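Local coordinates for aminodeoxyfutalosine deaminase (Deinococcus radiodurans, PDB 2IMR), which catalyses the zinc-dependent deamination of aminodeoxyfutalosine to futalosine, a step of menaquinone biosynthesis, and more weakly deaminates adenosine and related nucleosides, at residues A155-V158 / M159-L162; L102-A106 / Y107-A111. All coordinates share one frame; numbering follows the deposited sequence.

Contact 1 (A155-V158 / M159-L162)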
loop_
_atom_site.group_PDB
_atom_site.type_symbol
_atom_site.label_atom_id
_atom_site.label_comp_id
_atom_site.label_asym_id
_atom_site.label_seq_id
_atom_site.Cartn_x
_atom_site.Cartn_y
_atom_site.Cartn_z
ATOM N N ALA A 155 4.204 -0.976 -17.313
ATOM C CA ALA A 155 3.962 -1.127 -18.747
ATOM C C ALA A 155 2.534 -0.801 -19.161
ATOM O O ALA A 155 1.584 -1.327 -18.599
ATOM C CB ALA A 155 4.318 -2.552 -19.191
ATOM N N PRO A 156 2.370 0.082 -20.159
ATOM C CA PRO A 156 1.035 0.453 -20.636
ATOM C C PRO A 156 0.189 -0.768 -21.027
ATOM O O PRO A 156 -1.018 -0.804 -20.783
ATOM C CB PRO A 156 1.339 1.353 -21.829
ATOM C CG PRO A 156 2.594 2.050 -21.396
ATOM C CD PRO A 156 3.408 0.916 -20.794
ATOM N N GLU A 157 0.822 -1.768 -21.631
ATOM C CA GLU A 157 0.100 -2.969 -22.040
ATOM C C GLU A 157 -0.430 -3.742 -20.840
ATOM O O GLU A 157 -1.431 -4.448 -20.941
ATOM C CB GLU A 157 0.992 -3.862 -22.910
ATOM C CG GLU A 157 1.042 -3.403 -24.360
ATOM C CD GLU A 157 1.804 -4.352 -25.266
ATOM O OE1 GLU A 157 1.593 -5.580 -25.165
ATOM O OE2 GLU A 157 2.603 -3.862 -26.089
ATOM N N VAL A 158 0.248 -3.616 -19.703
ATOM C CA VAL A 158 -0.203 -4.281 -18.492
ATOM C C VAL A 158 -1.451 -3.552 -18.011
ATOM O O VAL A 158 -2.427 -4.187 -17.612
ATOM C CB VAL A 158 0.892 -4.265 -17.400
ATOM C CG1 VAL A 158 0.295 -4.595 -16.032
ATOM C CG2 VAL A 158 1.966 -5.273 -17.760
ATOM N N MET A 159 -1.433 -2.220 -18.071
ATOM C CA MET A 159 -2.604 -1.453 -17.654
ATOM C C MET A 159 -3.793 -1.862 -18.523
ATOM O O MET A 159 -4.902 -2.052 -18.018
ATOM C CB MET A 159 -2.365 0.054 -17.795
ATOM C CG MET A 159 -3.555 0.902 -17.329
ATOM S SD MET A 159 -3.877 0.801 -15.544
ATOM C CE MET A 159 -2.784 2.122 -14.924
ATOM N N ASP A 160 -3.566 -1.992 -19.828
ATOM C CA ASP A 160 -4.641 -2.393 -20.734
ATOM C C ASP A 160 -5.266 -3.707 -20.264
ATOM O O ASP A 160 -6.488 -3.841 -20.195
ATOM C CB ASP A 160 -4.126 -2.585 -22.168
ATOM C CG ASP A 160 -3.723 -1.278 -22.838
ATOM O OD1 ASP A 160 -4.303 -0.224 -22.505
ATOM O OD2 ASP A 160 -2.838 -1.314 -23.717
ATOM N N ALA A 161 -4.415 -4.673 -19.935
ATOM C CA ALA A 161 -4.876 -5.984 -19.490
ATOM C C ALA A 161 -5.571 -5.978 -18.131
ATOM O O ALA A 161 -6.653 -6.545 -17.980
ATOM C CB ALA A 161 -3.705 -6.959 -19.462
ATOM N N LEU A 162 -4.952 -5.347 -17.137
ATOM C CA LEU A 162 -5.531 -5.323 -15.795
ATOM C C LEU A 162 -6.828 -4.531 -15.713
ATOM O O LEU A 162 -7.755 -4.898 -14.986
ATOM C CB LEU A 162 -4.517 -4.765 -14.797
ATOM C CG LEU A 162 -3.212 -5.567 -14.698
ATOM C CD1 LEU A 162 -2.313 -4.958 -13.631
ATOM C CD2 LEU A 162 -3.525 -7.019 -14.357
#

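Contact 2 (L102-A106 / Y107-A111)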
loop_
_atom_site.group_PDB
_atom_site.type_symbol
_atom_site.label_atom_id
_atom_site.label_comp_id
_atom_site.label_asym_id
_atom_site.label_seq_id
_atom_site.Cartn_x
_atom_site.Cartn_y
_atom_site.Cartn_z
ATOM N N LEU A 102 2.460 -5.575 -9.724
ATOM C CA LEU A 102 2.264 -6.860 -10.397
ATOM C C LEU A 102 3.187 -6.948 -11.610
ATOM O O LEU A 102 3.434 -8.034 -12.143
ATOM C CB LEU A 102 0.800 -7.045 -10.816
ATOM C CG LEU A 102 -0.190 -7.072 -9.646
ATOM C CD1 LEU A 102 -1.560 -7.483 -10.152
ATOM C CD2 LEU A 102 0.282 -8.064 -8.579
ATOM N N ASP A 103 3.685 -5.793 -12.050
ATOM C CA ASP A 103 4.639 -5.726 -13.152
ATOM C C ASP A 103 5.599 -4.593 -12.799
ATOM O O ASP A 103 5.197 -3.596 -12.194
ATOM C CB ASP A 103 3.944 -5.469 -14.510
ATOM C CG ASP A 103 3.709 -3.988 -14.807
ATOM O OD1 ASP A 103 2.836 -3.366 -14.161
ATOM O OD2 ASP A 103 4.396 -3.448 -15.706
ATOM N N MET A 104 6.873 -4.765 -13.136
ATOM C CA MET A 104 7.878 -3.745 -12.850
ATOM C C MET A 104 8.839 -3.608 -14.019
ATOM O O MET A 104 8.710 -4.298 -15.032
ATOM C CB MET A 104 8.670 -4.095 -11.580
ATOM C CG MET A 104 7.827 -4.182 -10.310
ATOM S SD MET A 104 8.800 -4.552 -8.819
ATOM C CE MET A 104 9.550 -2.948 -8.494
ATOM N N SER A 105 9.810 -2.715 -13.869
ATOM C CA SER A 105 10.791 -2.480 -14.912
ATOM C C SER A 105 12.206 -2.538 -14.368
ATOM O O SER A 105 12.447 -2.229 -13.201
ATOM C CB SER A 105 10.553 -1.109 -15.546
ATOM O OG SER A 105 11.575 -0.796 -16.474
ATOM N N ALA A 106 13.146 -2.944 -15.216
ATOM C CA ALA A 106 14.536 -2.997 -14.804
ATOM C C ALA A 106 14.929 -1.556 -14.486
ATOM O O ALA A 106 15.803 -1.303 -13.660
ATOM C CB ALA A 106 15.402 -3.543 -15.932
ATOM N N TYR A 107 14.260 -0.617 -15.147
ATOM C CA TYR A 107 14.531 0.801 -14.949
ATOM C C TYR A 107 14.315 1.255 -13.508
ATOM O O TYR A 107 15.148 1.965 -12.950
ATOM C CB TYR A 107 13.662 1.652 -15.882
ATOM C CG TYR A 107 13.921 1.431 -17.361
ATOM C CD1 TYR A 107 15.202 1.583 -17.899
ATOM C CD2 TYR A 107 12.884 1.072 -18.223
ATOM C CE1 TYR A 107 15.442 1.379 -19.263
ATOM C CE2 TYR A 107 13.114 0.865 -19.587
ATOM C CZ TYR A 107 14.393 1.019 -20.099
ATOM O OH TYR A 107 14.619 0.805 -21.444
ATOM N N GLU A 108 13.207 0.854 -12.889
ATOM C CA GLU A 108 12.980 1.295 -11.523
ATOM C C GLU A 108 13.912 0.607 -10.524
ATOM O O GLU A 108 14.148 1.131 -9.439
ATOM C CB GLU A 108 11.493 1.151 -11.134
ATOM C CG GLU A 108 10.906 -0.237 -11.173
ATOM C CD GLU A 108 9.381 -0.214 -11.134
ATOM O OE1 GLU A 108 8.798 0.446 -10.238
ATOM O OE2 GLU A 108 8.761 -0.861 -12.001
ATOM N N PHE A 109 14.452 -0.554 -10.894
ATOM C CA PHE A 109 15.402 -1.264 -10.038
ATOM C C PHE A 109 16.749 -0.550 -10.150
ATOM O O PHE A 109 17.424 -0.302 -9.151
ATOM C CB PHE A 109 15.574 -2.717 -10.495
ATOM C CG PHE A 109 14.557 -3.661 -9.922
ATOM C CD1 PHE A 109 14.766 -4.261 -8.682
ATOM C CD2 PHE A 109 13.383 -3.940 -10.611
ATOM C CE1 PHE A 109 13.814 -5.126 -8.136
ATOM C CE2 PHE A 109 12.427 -4.802 -10.077
ATOM C CZ PHE A 109 12.645 -5.395 -8.834
ATOM N N GLN A 110 17.126 -0.216 -11.381
ATOM C CA GLN A 110 18.388 0.463 -11.643
ATOM C C GLN A 110 18.444 1.844 -10.999
ATOM O O GLN A 110 19.507 2.296 -10.579
ATOM C CB GLN A 110 18.617 0.592 -13.155
ATOM C CG GLN A 110 18.899 -0.735 -13.855
ATOM C CD GLN A 110 19.260 -0.562 -15.321
ATOM O OE1 GLN A 110 18.414 -0.203 -16.148
ATOM N NE2 GLN A 110 20.525 -0.810 -15.651
ATOM N N ALA A 111 17.297 2.508 -10.919
ATOM C CA ALA A 111 17.228 3.845 -10.339
ATOM C C ALA A 111 17.412 3.870 -8.822
ATOM O O ALA A 111 17.792 4.895 -8.260
ATOM C CB ALA A 111 15.899 4.487 -10.700
HETATM O O HOH W 1 5.881 -0.892 -11.199
#

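Contact 1 (A155-V158 / M159-L162)
Val158 and Leu162 lie side by side, one turn apart on the short helix 156-163, the helical link of a beta-alpha-beta unit in the amidohydrolase barrel. This is the tight flank: CG1 of Val158 meets CD1 of Leu162 at 3.6 Å. With CG1 anti to the backbone N (chi1 164°), that branch stands on the Leu162 side, while Val158 also reaches Ala134 of helix 130-143 and Leu162 reaches Leu172 of strand 170-176. Branched aliphatic chains suit this buried strip, and flexible Met159 bends at chi2 and chi3 to fill in against Phe174 and Trp198.

The other flank is looser and more open. Pro156, whose ring leaves no N-H to satisfy, fits the first turn, and exposed Glu157 has its CB directed away from residues 159-162. Asp160 comes back over the first turn, its CG 3.4 Å from Pro156 O, but its OD1 is taken by Arg197 in a salt bridge and by the indole NE1 of Trp198. With an alanine here, Arg197 would probably lose this countercharge and the Trp198 N-H its acceptor.

Ala155, at the N-cap, has a carbonyl that accepts from both Val158 N and Met159 N. Farther along, Leu162 N donates to Val158 O at 2.8 Å, nearly straight at 175°.

Contact 2 (L102-A106 / Y107-A111)
Ser105 and Glu108 form a capping box that starts helix 106-111. Glu108 supplies its firmer half, taking the N-H of Ser105 on its carboxylate. In the other half Ser105 OG appears to accept the N-H of Tyr107, two residues on, though its position is less certain; a small hydroxyl side chain suits an N-cap because it can replace a missing backbone acceptor. Along Glu108, CB lies 4.1 Å from Ser105 O, and CG, set between the backbone N and the carbonyl carbon (chi1 61°), turns the chain back over the preceding loop and comes to 3.2 Å from that same oxygen. CD then passes 3.8 Å from Met104 CE. At the tip OE2 receives the N-H of Ser105 at 2.8 Å through its anti lone pair, the bond bent to 138°, and a water that also donates to Asp103 O gives OE2 a second donor. OE1 lies close to the carboxylate of Glu175, a residue predicted to bind substrate.

Met104 crosses both Glu108 and Phe109 at about a right angle. Its thioether, pliant and apolar, makes an oblique Met-aromatic contact, SD 4.8 Å from the centroid of the Phe109 ring, whose edge meets Ser105 O in plane.

The box sits where the chain leaves strand 100-101 of the parallel barrel sheet for helix 106-111, with Met104 beside the zinc ligand His101 and Phe109 meeting Phe115 of helix 113-116 nearly perpendicularly.

How the contacts relate
From the N terminus, the chain reaches contact 2 first, just after strand 100-101, and turns there from loop into helix 106-111. It then runs through helices 113-116, 119-125 and 130-143 and strand 149-153 before contact 1 opens helix 156-163, which leads towards strand 170-176. The two are local and in series, neither nested nor crossed, their centres 15 Å apart. They nevertheless meet where adjacent parallel strands end: Asp103 OD2 probably accepts a hydrogen bond from Ala155 N at 3.0 Å, and its OD1 packs against Val158 CG1. The loop following one barrel strand is thereby tied to the helix start following the next.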